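PDB 4P0F: serine protease inhibitor 4, isoform B from Drosophila melanogaster, which probably inhibits serine and cysteine endopeptidases, as serpins generally do, and is captured here in its cleaved form. Local coordinates for residues S123-F126 with S127-V130; Y103-Q107 with E108-L112; R12-A15 with L16-I19; Q59-G63 with L64-S68; V140-R143 with T144-I148. One frame throughout, in Å; residues are numbered along the deposited sequence.

Contact 1: residues S123-F126 with S127-V130; sequences SVDF and SKNV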
loop_
_atom_site.group_PDB
_atom_site.type_symbol
_atom_site.label_atom_id
_atom_site.label_comp_id
_atom_site.label_asym_id
_atom_site.label_seq_id
_atom_site.Cartn_x
_atom_site.Cartn_y
_atom_site.Cartn_z
ATOM N N SER A 123 2.172 -25.493 -2.731
ATOM C CA SER A 123 3.233 -26.063 -1.910
ATOM C C SER A 123 4.586 -25.800 -2.561
ATOM O O SER A 123 4.724 -25.935 -3.776
ATOM C CB SER A 123 3.020 -27.566 -1.722
ATOM O OG SER A 123 1.820 -27.822 -1.015
ATOM N N VAL A 124 5.567 -25.409 -1.755
ATOM C CA VAL A 124 6.927 -25.158 -2.237
ATOM C C VAL A 124 7.956 -25.753 -1.280
ATOM O O VAL A 124 7.646 -26.016 -0.119
ATOM C CB VAL A 124 7.212 -23.639 -2.403
ATOM C CG1 VAL A 124 6.218 -23.001 -3.372
ATOM C CG2 VAL A 124 7.176 -22.929 -1.058
ATOM N N ASP A 125 9.175 -25.962 -1.769
ATOM C CA ASP A 125 10.255 -26.508 -0.953
ATOM C C ASP A 125 11.178 -25.384 -0.494
ATOM O O ASP A 125 12.075 -24.972 -1.232
ATOM C CB ASP A 125 11.038 -27.564 -1.740
ATOM C CG ASP A 125 12.095 -28.256 -0.904
ATOM O OD1 ASP A 125 12.334 -27.830 0.241
ATOM O OD2 ASP A 125 12.705 -29.226 -1.400
ATOM N N PHE A 126 10.954 -24.872 0.716
ATOM C CA PHE A 126 11.743 -23.744 1.226
ATOM C C PHE A 126 13.203 -24.099 1.535
ATOM O O PHE A 126 14.039 -23.206 1.664
ATOM C CB PHE A 126 11.085 -23.156 2.481
ATOM C CG PHE A 126 9.828 -22.362 2.200
ATOM C CD1 PHE A 126 9.857 -21.225 1.403
ATOM C CD2 PHE A 126 8.618 -22.733 2.774
ATOM C CE1 PHE A 126 8.705 -20.499 1.171
ATOM C CE2 PHE A 126 7.461 -22.018 2.537
ATOM C CZ PHE A 126 7.504 -20.896 1.732
ATOM N N SER A 127 13.515 -25.385 1.656
ATOM C CA SER A 127 14.906 -25.807 1.812
ATOM C C SER A 127 15.681 -25.483 0.544
ATOM O O SER A 127 16.876 -25.177 0.586
ATOM C CB SER A 127 14.996 -27.301 2.122
ATOM O OG SER A 127 14.343 -27.575 3.347
ATOM N N LYS A 128 14.989 -25.558 -0.587
ATOM C CA LYS A 128 15.549 -25.102 -1.849
ATOM C C LYS A 128 15.118 -23.658 -2.005
ATOM O O LYS A 128 14.217 -23.341 -2.780
ATOM C CB LYS A 128 15.064 -25.953 -3.015
ATOM C CG LYS A 128 15.539 -27.396 -2.963
ATOM C CD LYS A 128 14.889 -28.225 -4.053
ATOM C CE LYS A 128 15.334 -29.683 -3.967
ATOM N NZ LYS A 128 14.602 -30.559 -4.923
ATOM N N ASN A 129 15.761 -22.790 -1.241
ATOM C CA ASN A 129 15.217 -21.463 -1.001
ATOM C C ASN A 129 15.312 -20.549 -2.224
ATOM O O ASN A 129 14.481 -19.658 -2.392
ATOM C CB ASN A 129 15.903 -20.823 0.206
ATOM C CG ASN A 129 17.402 -20.792 0.082
ATOM O OD1 ASN A 129 18.022 -21.763 -0.346
ATOM N ND2 ASN A 129 18.001 -19.674 0.475
ATOM N N VAL A 130 16.298 -20.779 -3.088
ATOM C CA VAL A 130 16.398 -19.998 -4.321
ATOM C C VAL A 130 15.211 -20.323 -5.220
ATOM O O VAL A 130 14.574 -19.425 -5.796
ATOM C CB VAL A 130 17.717 -20.273 -5.071
ATOM C CG1 VAL A 130 17.723 -19.591 -6.449
ATOM C CG2 VAL A 130 18.895 -19.805 -4.244
HETATM O O HOH W 1 11.337 -30.745 -4.015
#
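Lys128 lays its aliphatic chain across the carboxylate of Asp125, the two side chains meeting at a slant. From CB, which sits 3.6 Å from Asp125 O, the lysine runs out fully extended: its CG is 3.7 Å from Asp125 OD2, and CD and CE pass that same oxygen at much the same spacing. Only at the tip does the distance grow, NZ standing 4.2 Å from Asp125 OD2, too far for a salt bridge; water 1 spans the two ends through weak hydrogen bonds. Asp125 has CG anti to its own N (chi1 -175°), which brings OD1 round to Ser127 N at 3.1 Å, a weak bond that closes an Asx turn. Around it folds a type I beta turn, Lys128 N returning weakly to Asp125 O at 3.0 Å. Aspartate suits this corner because its short arm can reach a backbone N-H two residues on. Phe126 is turned the other way, inward toward Met100 and Ile136, with Val124 CG2 over one ring face. The turn thus leads from strand 120-124 into helix 129-143; its opposite charges are linked through a water by weak bonds, so the pairing probably adds little to the turn.

Contact 2: residues Y103-Q107 with E108-L112; sequences YQLRQ and EFDQL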
loop_
_atom_site.group_PDB
_atom_site.type_symbol
_atom_site.label_atom_id
_atom_site.label_comp_id
_atom_site.label_asym_id
_atom_site.label_seq_id
_atom_site.Cartn_x
_atom_site.Cartn_y
_atom_site.Cartn_z
ATOM N N TYR A 103 3.547 -29.966 4.753
ATOM C CA TYR A 103 2.702 -29.377 5.787
ATOM C C TYR A 103 1.311 -29.081 5.240
ATOM O O TYR A 103 1.162 -28.628 4.112
ATOM C CB TYR A 103 3.346 -28.104 6.349
ATOM C CG TYR A 103 4.524 -28.415 7.235
ATOM C CD1 TYR A 103 5.783 -28.610 6.699
ATOM C CD2 TYR A 103 4.371 -28.559 8.614
ATOM C CE1 TYR A 103 6.864 -28.923 7.503
ATOM C CE2 TYR A 103 5.447 -28.855 9.417
ATOM C CZ TYR A 103 6.694 -29.032 8.858
ATOM O OH TYR A 103 7.778 -29.344 9.643
ATOM N N GLN A 104 0.298 -29.386 6.041
ATOM C CA GLN A 104 -1.091 -29.153 5.671
ATOM C C GLN A 104 -1.650 -27.981 6.465
ATOM O O GLN A 104 -1.423 -27.874 7.670
ATOM C CB GLN A 104 -1.933 -30.398 5.929
ATOM C CG GLN A 104 -1.420 -31.640 5.224
ATOM C CD GLN A 104 -2.403 -32.779 5.292
ATOM O OE1 GLN A 104 -2.282 -33.675 6.132
ATOM N NE2 GLN A 104 -3.394 -32.751 4.410
ATOM N N LEU A 105 -2.378 -27.112 5.781
ATOM C CA LEU A 105 -3.093 -26.032 6.444
ATOM C C LEU A 105 -4.236 -26.596 7.266
ATOM O O LEU A 105 -4.799 -27.629 6.921
ATOM C CB LEU A 105 -3.644 -25.045 5.424
ATOM C CG LEU A 105 -2.645 -24.359 4.496
ATOM C CD1 LEU A 105 -3.363 -23.339 3.640
ATOM C CD2 LEU A 105 -1.524 -23.701 5.272
ATOM N N ARG A 106 -4.583 -25.924 8.358
ATOM C CA ARG A 106 -5.793 -26.271 9.084
ATOM C C ARG A 106 -6.998 -25.916 8.227
ATOM O O ARG A 106 -6.949 -24.967 7.453
ATOM C CB ARG A 106 -5.842 -25.556 10.433
ATOM C CG ARG A 106 -4.741 -26.018 11.362
ATOM C CD ARG A 106 -4.924 -25.536 12.781
ATOM N NE ARG A 106 -6.038 -26.187 13.463
ATOM C CZ ARG A 106 -6.350 -25.992 14.743
ATOM N NH1 ARG A 106 -5.623 -25.176 15.495
ATOM N NH2 ARG A 106 -7.387 -26.622 15.277
ATOM N N GLN A 107 -8.075 -26.680 8.370
ATOM C CA GLN A 107 -9.235 -26.531 7.494
ATOM C C GLN A 107 -9.848 -25.125 7.527
ATOM O O GLN A 107 -10.113 -24.547 6.475
ATOM C CB GLN A 107 -10.306 -27.564 7.850
ATOM C CG GLN A 107 -11.483 -27.574 6.883
ATOM C CD GLN A 107 -12.549 -28.587 7.263
ATOM O OE1 GLN A 107 -12.279 -29.566 7.962
ATOM N NE2 GLN A 107 -13.772 -28.350 6.807
ATOM N N GLU A 108 -10.070 -24.562 8.711
ATOM C CA GLU A 108 -10.732 -23.259 8.792
ATOM C C GLU A 108 -9.878 -22.147 8.171
ATOM O O GLU A 108 -10.393 -21.298 7.445
ATOM C CB GLU A 108 -11.075 -22.914 10.241
ATOM C CG GLU A 108 -11.779 -21.566 10.427
ATOM C CD GLU A 108 -13.182 -21.528 9.831
ATOM O OE1 GLU A 108 -13.655 -22.566 9.320
ATOM O OE2 GLU A 108 -13.821 -20.456 9.881
ATOM N N PHE A 109 -8.582 -22.146 8.477
ATOM C CA PHE A 109 -7.623 -21.212 7.884
ATOM C C PHE A 109 -7.673 -21.300 6.359
ATOM O O PHE A 109 -7.798 -20.294 5.653
ATOM C CB PHE A 109 -6.218 -21.537 8.415
ATOM C CG PHE A 109 -5.128 -20.577 7.987
ATOM C CD1 PHE A 109 -5.225 -19.222 8.232
ATOM C CD2 PHE A 109 -3.969 -21.058 7.399
ATOM C CE1 PHE A 109 -4.200 -18.361 7.877
ATOM C CE2 PHE A 109 -2.943 -20.211 7.047
ATOM C CZ PHE A 109 -3.062 -18.850 7.279
ATOM N N ASP A 110 -7.585 -22.522 5.860
ATOM C CA ASP A 110 -7.619 -22.781 4.427
ATOM C C ASP A 110 -8.927 -22.302 3.811
ATOM O O ASP A 110 -8.927 -21.673 2.748
ATOM C CB ASP A 110 -7.436 -24.278 4.154
ATOM C CG ASP A 110 -7.426 -24.605 2.672
ATOM O OD1 ASP A 110 -6.631 -23.995 1.937
ATOM O OD2 ASP A 110 -8.227 -25.453 2.240
ATOM N N GLN A 111 -10.044 -22.602 4.473
ATOM C CA GLN A 111 -11.361 -22.253 3.935
ATOM C C GLN A 111 -11.600 -20.740 3.912
ATOM O O GLN A 111 -12.150 -20.206 2.945
ATOM C CB GLN A 111 -12.459 -22.936 4.745
ATOM C CG GLN A 111 -12.586 -24.423 4.462
ATOM C CD GLN A 111 -13.293 -24.712 3.152
ATOM O OE1 GLN A 111 -12.665 -24.795 2.097
ATOM N NE2 GLN A 111 -14.612 -24.868 3.215
ATOM N N LEU A 112 -11.198 -20.053 4.974
ATOM C CA LEU A 112 -11.347 -18.606 5.019
ATOM C C LEU A 112 -10.457 -17.947 3.979
ATOM O O LEU A 112 -10.865 -16.998 3.312
ATOM C CB LEU A 112 -11.017 -18.062 6.407
ATOM C CG LEU A 112 -12.007 -18.423 7.520
ATOM C CD1 LEU A 112 -11.502 -17.885 8.842
ATOM C CD2 LEU A 112 -13.397 -17.888 7.231
#
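Leu105, last apolar residue before the helix, reaches forward with both methyls. With CG beside its own backbone N (chi1 -59°), it brings CD2 to the edge of the Phe109 ring, 4.2 Å from Phe109 CE2. Leucine suits the place through this apolar packing, while CD1 merely lies against Asp110 OD1 at 3.7 Å, the leucine and aspartate side chains crossing at about a right angle. Arg106 follows at the N-cap position, but it does not cap with its side chain: the guanidinium leads off to bond Gly302 O through NH1. Its backbone contributes instead, Arg106 O taking Asp110 N at 3.0 Å. Gln107 continues the ladder, its O accepting Gln111 N at 2.8 Å. Its extended side chain runs alongside that of Gln111, pointing the same way, and Gln107 CG comes within 4.1 Å of Gln111 CG; long polar chains of this kind suit the outer side of a helix. On the inner side Phe109 packs on Ile97 and Leu105 on Val99, and Leu112 rests against Pro71 and Ala75, so the start of helix 107-115 is joined to strand 91-100 through Leu105 and Phe109 and to helix 71-84 through Leu112.

Contact 3: residues R12-A15 with L16-I19; sequences RRLA and LFSI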
loop_
_atom_site.group_PDB
_atom_site.type_symbol
_atom_site.label_atom_id
_atom_site.label_comp_id
_atom_site.label_asym_id
_atom_site.label_seq_id
_atom_site.Cartn_x
_atom_site.Cartn_y
_atom_site.Cartn_z
ATOM N N ARG A 12 -12.791 3.600 6.492
ATOM C CA ARG A 12 -12.353 4.460 7.585
ATOM C C ARG A 12 -11.192 3.852 8.351
ATOM O O ARG A 12 -10.210 4.524 8.648
ATOM C CB ARG A 12 -13.498 4.733 8.568
ATOM C CG ARG A 12 -14.507 5.723 8.104
ATOM C CD ARG A 12 -15.272 6.260 9.319
ATOM N NE ARG A 12 -15.975 5.183 10.007
ATOM C CZ ARG A 12 -17.181 4.744 9.657
ATOM N NH1 ARG A 12 -17.814 5.286 8.629
ATOM N NH2 ARG A 12 -17.756 3.763 10.334
ATOM N N ARG A 13 -11.296 2.568 8.679
ATOM C CA ARG A 13 -10.262 1.927 9.473
ATOM C C ARG A 13 -8.969 1.771 8.677
ATOM O O ARG A 13 -7.884 1.958 9.222
ATOM C CB ARG A 13 -10.774 0.586 9.996
ATOM C CG ARG A 13 -11.935 0.829 10.935
ATOM C CD ARG A 13 -12.292 -0.329 11.784
ATOM N NE ARG A 13 -13.308 0.043 12.764
ATOM C CZ ARG A 13 -13.734 -0.772 13.716
ATOM N NH1 ARG A 13 -13.219 -1.989 13.813
ATOM N NH2 ARG A 13 -14.657 -0.375 14.579
ATOM N N LEU A 14 -9.086 1.475 7.386
ATOM C CA LEU A 14 -7.914 1.389 6.521
ATOM C C LEU A 14 -7.246 2.753 6.364
ATOM O O LEU A 14 -6.019 2.848 6.358
ATOM C CB LEU A 14 -8.298 0.825 5.157
ATOM C CG LEU A 14 -7.143 0.754 4.154
ATOM C CD1 LEU A 14 -5.990 -0.055 4.738
ATOM C CD2 LEU A 14 -7.607 0.156 2.840
ATOM N N ALA A 15 -8.046 3.811 6.260
ATOM C CA ALA A 15 -7.493 5.163 6.163
ATOM C C ALA A 15 -6.670 5.533 7.396
ATOM O O ALA A 15 -5.619 6.162 7.280
ATOM C CB ALA A 15 -8.609 6.195 5.933
ATOM N N LEU A 16 -7.132 5.142 8.578
ATOM C CA LEU A 16 -6.388 5.434 9.795
ATOM C C LEU A 16 -5.111 4.588 9.852
ATOM O O LEU A 16 -4.041 5.102 10.158
ATOM C CB LEU A 16 -7.260 5.198 11.029
ATOM C CG LEU A 16 -6.594 5.415 12.400
ATOM C CD1 LEU A 16 -5.908 6.762 12.505
ATOM C CD2 LEU A 16 -7.621 5.284 13.493
ATOM N N PHE A 17 -5.226 3.297 9.556
ATOM C CA PHE A 17 -4.043 2.447 9.434
ATOM C C PHE A 17 -3.030 3.056 8.464
ATOM O O PHE A 17 -1.826 3.060 8.738
ATOM C CB PHE A 17 -4.434 1.040 8.979
ATOM C CG PHE A 17 -3.269 0.088 8.878
ATOM C CD1 PHE A 17 -2.539 -0.245 9.996
ATOM C CD2 PHE A 17 -2.906 -0.463 7.661
ATOM C CE1 PHE A 17 -1.473 -1.123 9.915
ATOM C CE2 PHE A 17 -1.837 -1.338 7.575
ATOM C CZ PHE A 17 -1.121 -1.658 8.711
ATOM N N SER A 18 -3.525 3.608 7.356
ATOM C CA SER A 18 -2.663 4.205 6.343
ATOM C C SER A 18 -1.829 5.353 6.898
ATOM O O SER A 18 -0.618 5.405 6.686
ATOM C CB SER A 18 -3.484 4.724 5.159
ATOM O OG SER A 18 -4.221 3.693 4.527
ATOM N N ILE A 19 -2.468 6.301 7.581
ATOM C CA ILE A 19 -1.720 7.432 8.093
ATOM C C ILE A 19 -0.811 6.983 9.233
ATOM O O ILE A 19 0.259 7.554 9.425
ATOM C CB ILE A 19 -2.654 8.598 8.529
ATOM C CG1 ILE A 19 -3.603 8.187 9.648
ATOM C CG2 ILE A 19 -3.455 9.070 7.332
ATOM C CD1 ILE A 19 -4.356 9.354 10.262
#
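Ser18 turns its hydroxyl back on the helix it belongs to, OG donating to Leu14 O at 2.7 Å. The torsion responsible places OG beside its own N and anti to the carbonyl carbon (chi1 -60°). Ser18 N bonds the same oxygen at 2.8 Å, and the two donors come from opposite faces of the carbonyl plane, the hydroxyl 40° out of it. A small serine can thus be buried with its polar group satisfied by the turn before. Leu14 CD1 settles at the edge of the neighbouring aromatic ring, 4.3 Å from Phe17 CD2. This is a segment of helix 6-28, the long N-terminal helix of the serpin fold: Leu14 and Phe17 face helix 38-49, at Phe39 and Ile41, whereas Ser18 meets Pro371 and Trp374 of strand 370-377. Ala15 is buried too, its single methyl taking little room beside the backbone. Ile19 places CG1 between N and the carbonyl carbon (chi1 61°), and both branches lie against Ala15 O, CG2 at 3.6 Å and CG1 at 3.7 Å. Ile19 N also bonds Ala15 O, at 3.2 Å, while Leu16 leads outward on the exposed side.

Contact 4: residues Q59-G63 with L64-S68; sequences QLDQG and LGLAS
Asp61 O receives Leu66 N at 2.9 Å, in the carbonyl plane, in a Schellman-like C-cap that ends helix 54-64 in this serpin. The cap has the 6→1 bond and the positive-phi glycine of a Schellman motif but lacks its 5→2 bond; Gly65 N instead adds a weak bond to Asp61 O. The reversal turns on Gly65, whose positive phi (76°) favours glycine. One turn back Leu64 N still holds Leu60 O at 3.0 Å, and the two leucines lie side by side, Leu60 CD2 3.9 Å from Leu64 CD1. Glycine suits position 63 as well, because a CB there would clash with Gln59 O. Beyond the cap bond, the side chain of Leu66 runs roughly perpendicular to that of Asp61, and Leu66 CD1 touches Asp61 OD1 at 3.5 Å.

What positions this carboxylate is Arg49 of helix 38-49, whose NE forms a salt bridge with OD1; the aspartate is buried, so the arginine probably favours its charged state. With an alanine in place of Asp61, Arg49 would probably be left without its anionic mate and a gap opened beside Leu66 CD1. Farther out, Leu66 packs on Ile74 and Phe78 of helix 71-84, Leu64 on Ala45, and Ser68 OG bonds Asp70 N as the next helix begins. Water 2 ties the cap to this exit, donating to Leu66 O and weakly to Asp61 O. The buried Ser68 O has no hydrogen-bond partner and lies 3.6 Å from Asp61 CG.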
loop_
_atom_site.group_PDB
_atom_site.type_symbol
_atom_site.label_atom_id
_atom_site.label_comp_id
_atom_site.label_asym_id
_atom_site.label_seq_id
_atom_site.Cartn_x
_atom_site.Cartn_y
_atom_site.Cartn_z
ATOM N N GLN A 59 -3.549 -8.322 19.242
ATOM C CA GLN A 59 -2.672 -7.245 18.777
ATOM C C GLN A 59 -2.931 -6.935 17.301
ATOM O O GLN A 59 -3.049 -5.768 16.919
ATOM C CB GLN A 59 -1.198 -7.605 18.971
ATOM C CG GLN A 59 -0.680 -7.434 20.385
ATOM C CD GLN A 59 0.833 -7.584 20.476
ATOM O OE1 GLN A 59 1.510 -7.839 19.470
ATOM N NE2 GLN A 59 1.369 -7.424 21.677
ATOM N N LEU A 60 -3.024 -7.978 16.478
ATOM C CA LEU A 60 -3.274 -7.788 15.052
ATOM C C LEU A 60 -4.635 -7.120 14.808
ATOM O O LEU A 60 -4.722 -6.160 14.047
ATOM C CB LEU A 60 -3.181 -9.122 14.310
ATOM C CG LEU A 60 -1.732 -9.534 14.051
ATOM C CD1 LEU A 60 -1.648 -11.037 13.781
ATOM C CD2 LEU A 60 -1.136 -8.752 12.901
ATOM N N ASP A 61 -5.687 -7.599 15.467
ATOM C CA ASP A 61 -7.008 -6.981 15.342
ATOM C C ASP A 61 -6.969 -5.488 15.644
ATOM O O ASP A 61 -7.475 -4.671 14.883
ATOM C CB ASP A 61 -8.028 -7.629 16.288
ATOM C CG ASP A 61 -8.422 -9.027 15.871
ATOM O OD1 ASP A 61 -8.161 -9.401 14.717
ATOM O OD2 ASP A 61 -9.016 -9.747 16.709
ATOM N N GLN A 62 -6.378 -5.132 16.777
ATOM C CA GLN A 62 -6.456 -3.768 17.252
ATOM C C GLN A 62 -5.426 -2.871 16.575
ATOM O O GLN A 62 -5.685 -1.695 16.372
ATOM C CB GLN A 62 -6.302 -3.738 18.772
ATOM C CG GLN A 62 -7.340 -4.618 19.436
ATOM C CD GLN A 62 -7.210 -4.652 20.934
ATOM O OE1 GLN A 62 -6.211 -4.214 21.491
ATOM N NE2 GLN A 62 -8.229 -5.168 21.593
ATOM N N GLY A 63 -4.282 -3.427 16.189
ATOM C CA GLY A 63 -3.263 -2.632 15.515
ATOM C C GLY A 63 -3.581 -2.360 14.047
ATOM O O GLY A 63 -3.193 -1.327 13.506
ATOM N N LEU A 64 -4.280 -3.292 13.408
ATOM C CA LEU A 64 -4.685 -3.147 12.004
ATOM C C LEU A 64 -6.034 -2.446 11.854
ATOM O O LEU A 64 -6.376 -1.943 10.773
ATOM C CB LEU A 64 -4.767 -4.521 11.337
ATOM C CG LEU A 64 -3.473 -5.332 11.271
ATOM C CD1 LEU A 64 -3.768 -6.745 10.793
ATOM C CD2 LEU A 64 -2.469 -4.643 10.365
ATOM N N GLY A 65 -6.810 -2.415 12.938
ATOM C CA GLY A 65 -8.141 -1.838 12.890
ATOM C C GLY A 65 -9.130 -2.766 12.202
ATOM O O GLY A 65 -9.966 -2.326 11.423
ATOM N N LEU A 66 -9.043 -4.061 12.487
ATOM C CA LEU A 66 -9.937 -5.008 11.835
ATOM C C LEU A 66 -11.359 -4.890 12.390
ATOM O O LEU A 66 -11.579 -4.280 13.441
ATOM C CB LEU A 66 -9.403 -6.434 11.978
ATOM C CG LEU A 66 -7.979 -6.661 11.449
ATOM C CD1 LEU A 66 -7.630 -8.139 11.480
ATOM C CD2 LEU A 66 -7.809 -6.125 10.025
ATOM N N ALA A 67 -12.319 -5.472 11.671
ATOM C CA ALA A 67 -13.742 -5.226 11.913
ATOM C C ALA A 67 -14.219 -5.723 13.276
ATOM O O ALA A 67 -15.128 -5.151 13.881
ATOM C CB ALA A 67 -14.576 -5.873 10.814
ATOM N N SER A 68 -13.607 -6.793 13.757
ATOM C CA SER A 68 -14.004 -7.376 15.031
ATOM C C SER A 68 -12.941 -8.369 15.459
ATOM O O SER A 68 -11.872 -8.434 14.854
ATOM C CB SER A 68 -15.365 -8.069 14.924
ATOM O OG SER A 68 -15.252 -9.304 14.232
HETATM O O HOH W 2 -10.607 -5.054 16.044
#

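Contact 5: residues V140-R143 with T144-I148; sequences VEQR and TNHLI
Thr144 and Glu141 carry the hydrogen bonding just beyond and within residues 140-143 of helix 129-143. Thr144 OG1 sits between its own N and carbonyl carbon (chi1 60°), a setting from which it donates to Val140 O at 2.9 Å, approaching from above the carbonyl plane, and accepts Ile148 N at 3.2 Å. One hydroxyl therefore ties the helix at Val140 to the loop beyond it. A valine in its place has no hydroxyl, and Ile148 N and Val140 O would probably be left without this mate, setting the loop free to shift from the helix. Glu141 O is gripped twice, by His146 N at 2.8 Å and by Thr144 N at 3.2 Å, the latter well above the carbonyl plane. Thr144 to Leu147 form a type I' beta turn, Leu147 N bonded to Thr144 O; its two middle residues, Asn145 and His146, have positive phi, which asparagine tolerates better than most residues. Water 3 adds a bridge from Gln142 O to Asn145 N.

A second group of contacts gathers at the His146 ring. Its ND1 donates to Glu141 OE1 at 3.0 Å, on the anti side of the carboxylate, which stands nearly perpendicular to the ring (88°) while OE1 lies in the ring plane. This probably fixes the ring's rotation. Gln142 runs alongside, its NE2 3.2 Å from His146 CE1.

The apolar contact is Val140 CG1 against Ile148 CG2, 3.8 Å apart. From here Val140 and Thr144 pack on Val166 and Ala168 of strand 161-174 and on Ala334 and Ala332 of strand 328-341, while Ile148 reaches Phe321 of strand 311-324.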
loop_
_atom_site.group_PDB
_atom_site.type_symbol
_atom_site.label_atom_id
_atom_site.label_comp_id
_atom_site.label_asym_id
_atom_site.label_seq_id
_atom_site.Cartn_x
_atom_site.Cartn_y
_atom_site.Cartn_z
ATOM N N VAL A 140 4.489 -12.931 -8.114
ATOM C CA VAL A 140 4.323 -11.503 -7.860
ATOM C C VAL A 140 4.545 -10.663 -9.124
ATOM O O VAL A 140 3.765 -9.758 -9.398
ATOM C CB VAL A 140 5.264 -11.003 -6.745
ATOM C CG1 VAL A 140 5.217 -9.473 -6.630
ATOM C CG2 VAL A 140 4.873 -11.641 -5.400
ATOM N N GLU A 141 5.590 -10.948 -9.893
ATOM C CA GLU A 141 5.791 -10.234 -11.150
ATOM C C GLU A 141 4.591 -10.382 -12.075
ATOM O O GLU A 141 4.168 -9.418 -12.717
ATOM C CB GLU A 141 7.043 -10.723 -11.875
ATOM C CG GLU A 141 8.341 -10.296 -11.224
ATOM C CD GLU A 141 9.492 -10.202 -12.207
ATOM O OE1 GLU A 141 9.257 -9.809 -13.371
ATOM O OE2 GLU A 141 10.635 -10.509 -11.811
ATOM N N GLN A 142 4.041 -11.590 -12.150
ATOM C CA GLN A 142 2.929 -11.843 -13.054
ATOM C C GLN A 142 1.661 -11.107 -12.615
ATOM O O GLN A 142 0.810 -10.788 -13.450
ATOM C CB GLN A 142 2.675 -13.351 -13.167
ATOM C CG GLN A 142 3.782 -14.084 -13.916
ATOM C CD GLN A 142 3.947 -13.608 -15.360
ATOM O OE1 GLN A 142 2.992 -13.160 -15.997
ATOM N NE2 GLN A 142 5.179 -13.674 -15.864
ATOM N N ARG A 143 1.554 -10.802 -11.325
ATOM C CA ARG A 143 0.391 -10.088 -10.797
ATOM C C ARG A 143 0.584 -8.568 -10.778
ATOM O O ARG A 143 -0.336 -7.841 -10.406
ATOM C CB ARG A 143 0.069 -10.566 -9.375
ATOM C CG ARG A 143 -0.204 -12.059 -9.233
ATOM C CD ARG A 143 -1.543 -12.492 -9.813
ATOM N NE ARG A 143 -1.508 -12.638 -11.266
ATOM C CZ ARG A 143 -1.070 -13.718 -11.905
ATOM N NH1 ARG A 143 -0.611 -14.765 -11.229
ATOM N NH2 ARG A 143 -1.088 -13.748 -13.234
ATOM N N THR A 144 1.770 -8.090 -11.155
ATOM C CA THR A 144 2.080 -6.658 -11.067
ATOM C C THR A 144 2.643 -6.098 -12.375
ATOM O O THR A 144 3.308 -5.063 -12.365
ATOM C CB THR A 144 3.098 -6.349 -9.929
ATOM O OG1 THR A 144 4.329 -7.043 -10.159
ATOM C CG2 THR A 144 2.543 -6.723 -8.564
ATOM N N ASN A 145 2.376 -6.782 -13.489
ATOM C CA ASN A 145 2.865 -6.362 -14.810
ATOM C C ASN A 145 4.383 -6.226 -14.784
ATOM O O ASN A 145 4.957 -5.323 -15.387
ATOM C CB ASN A 145 2.206 -5.043 -15.239
ATOM C CG ASN A 145 2.352 -4.774 -16.727
ATOM O OD1 ASN A 145 2.536 -5.699 -17.520
ATOM N ND2 ASN A 145 2.271 -3.499 -17.116
ATOM N N HIS A 146 5.013 -7.145 -14.057
ATOM C CA HIS A 146 6.463 -7.200 -13.876
ATOM C C HIS A 146 7.082 -5.964 -13.213
ATOM O O HIS A 146 8.286 -5.742 -13.328
ATOM C CB HIS A 146 7.139 -7.460 -15.218
ATOM C CG HIS A 146 6.701 -8.737 -15.864
ATOM N ND1 HIS A 146 7.280 -9.952 -15.572
ATOM C CD2 HIS A 146 5.730 -8.991 -16.773
ATOM C CE1 HIS A 146 6.690 -10.900 -16.279
ATOM N NE2 HIS A 146 5.746 -10.343 -17.017
ATOM N N LEU A 147 6.285 -5.185 -12.486
ATOM C CA LEU A 147 6.807 -3.979 -11.851
ATOM C C LEU A 147 7.423 -4.232 -10.480
ATOM O O LEU A 147 8.286 -3.476 -10.043
ATOM C CB LEU A 147 5.699 -2.937 -11.727
ATOM C CG LEU A 147 5.148 -2.423 -13.055
ATOM C CD1 LEU A 147 3.874 -1.617 -12.803
ATOM C CD2 LEU A 147 6.186 -1.585 -13.779
ATOM N N ILE A 148 6.974 -5.285 -9.801
ATOM C CA ILE A 148 7.514 -5.638 -8.496
ATOM C C ILE A 148 8.324 -6.918 -8.650
ATOM O O ILE A 148 7.760 -7.996 -8.837
ATOM C CB ILE A 148 6.407 -5.833 -7.443
ATOM C CG1 ILE A 148 5.504 -4.589 -7.366
ATOM C CG2 ILE A 148 7.004 -6.160 -6.078
ATOM C CD1 ILE A 148 6.202 -3.289 -6.992
HETATM O O HOH W 3 -0.196 -8.370 -14.069
#

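In the fold
Contacts 1 and 5 lie near opposite ends of helix 129-143, their centres about 20 Å apart; it is the helix that lies over the main serpin sheet, where strand 328-341, the inserted reactive-loop segment of the cleaved form, runs between strands 161-174 and 311-324. Contact 5 touches that strand. Contacts 1 and 2 frame consecutive elements, helix 107-115 and strand 120-124, with nearest atoms about 5 Å apart. Contacts 3 and 4 meet directly: Arg13 NH1 bonds Leu66 O weakly at 2.8 Å, and Phe17 CZ packs 3.7 Å from Leu64 CD2. Both lie across the molecule's centre from contact 5, contact 4 about 29 Å from it between centres.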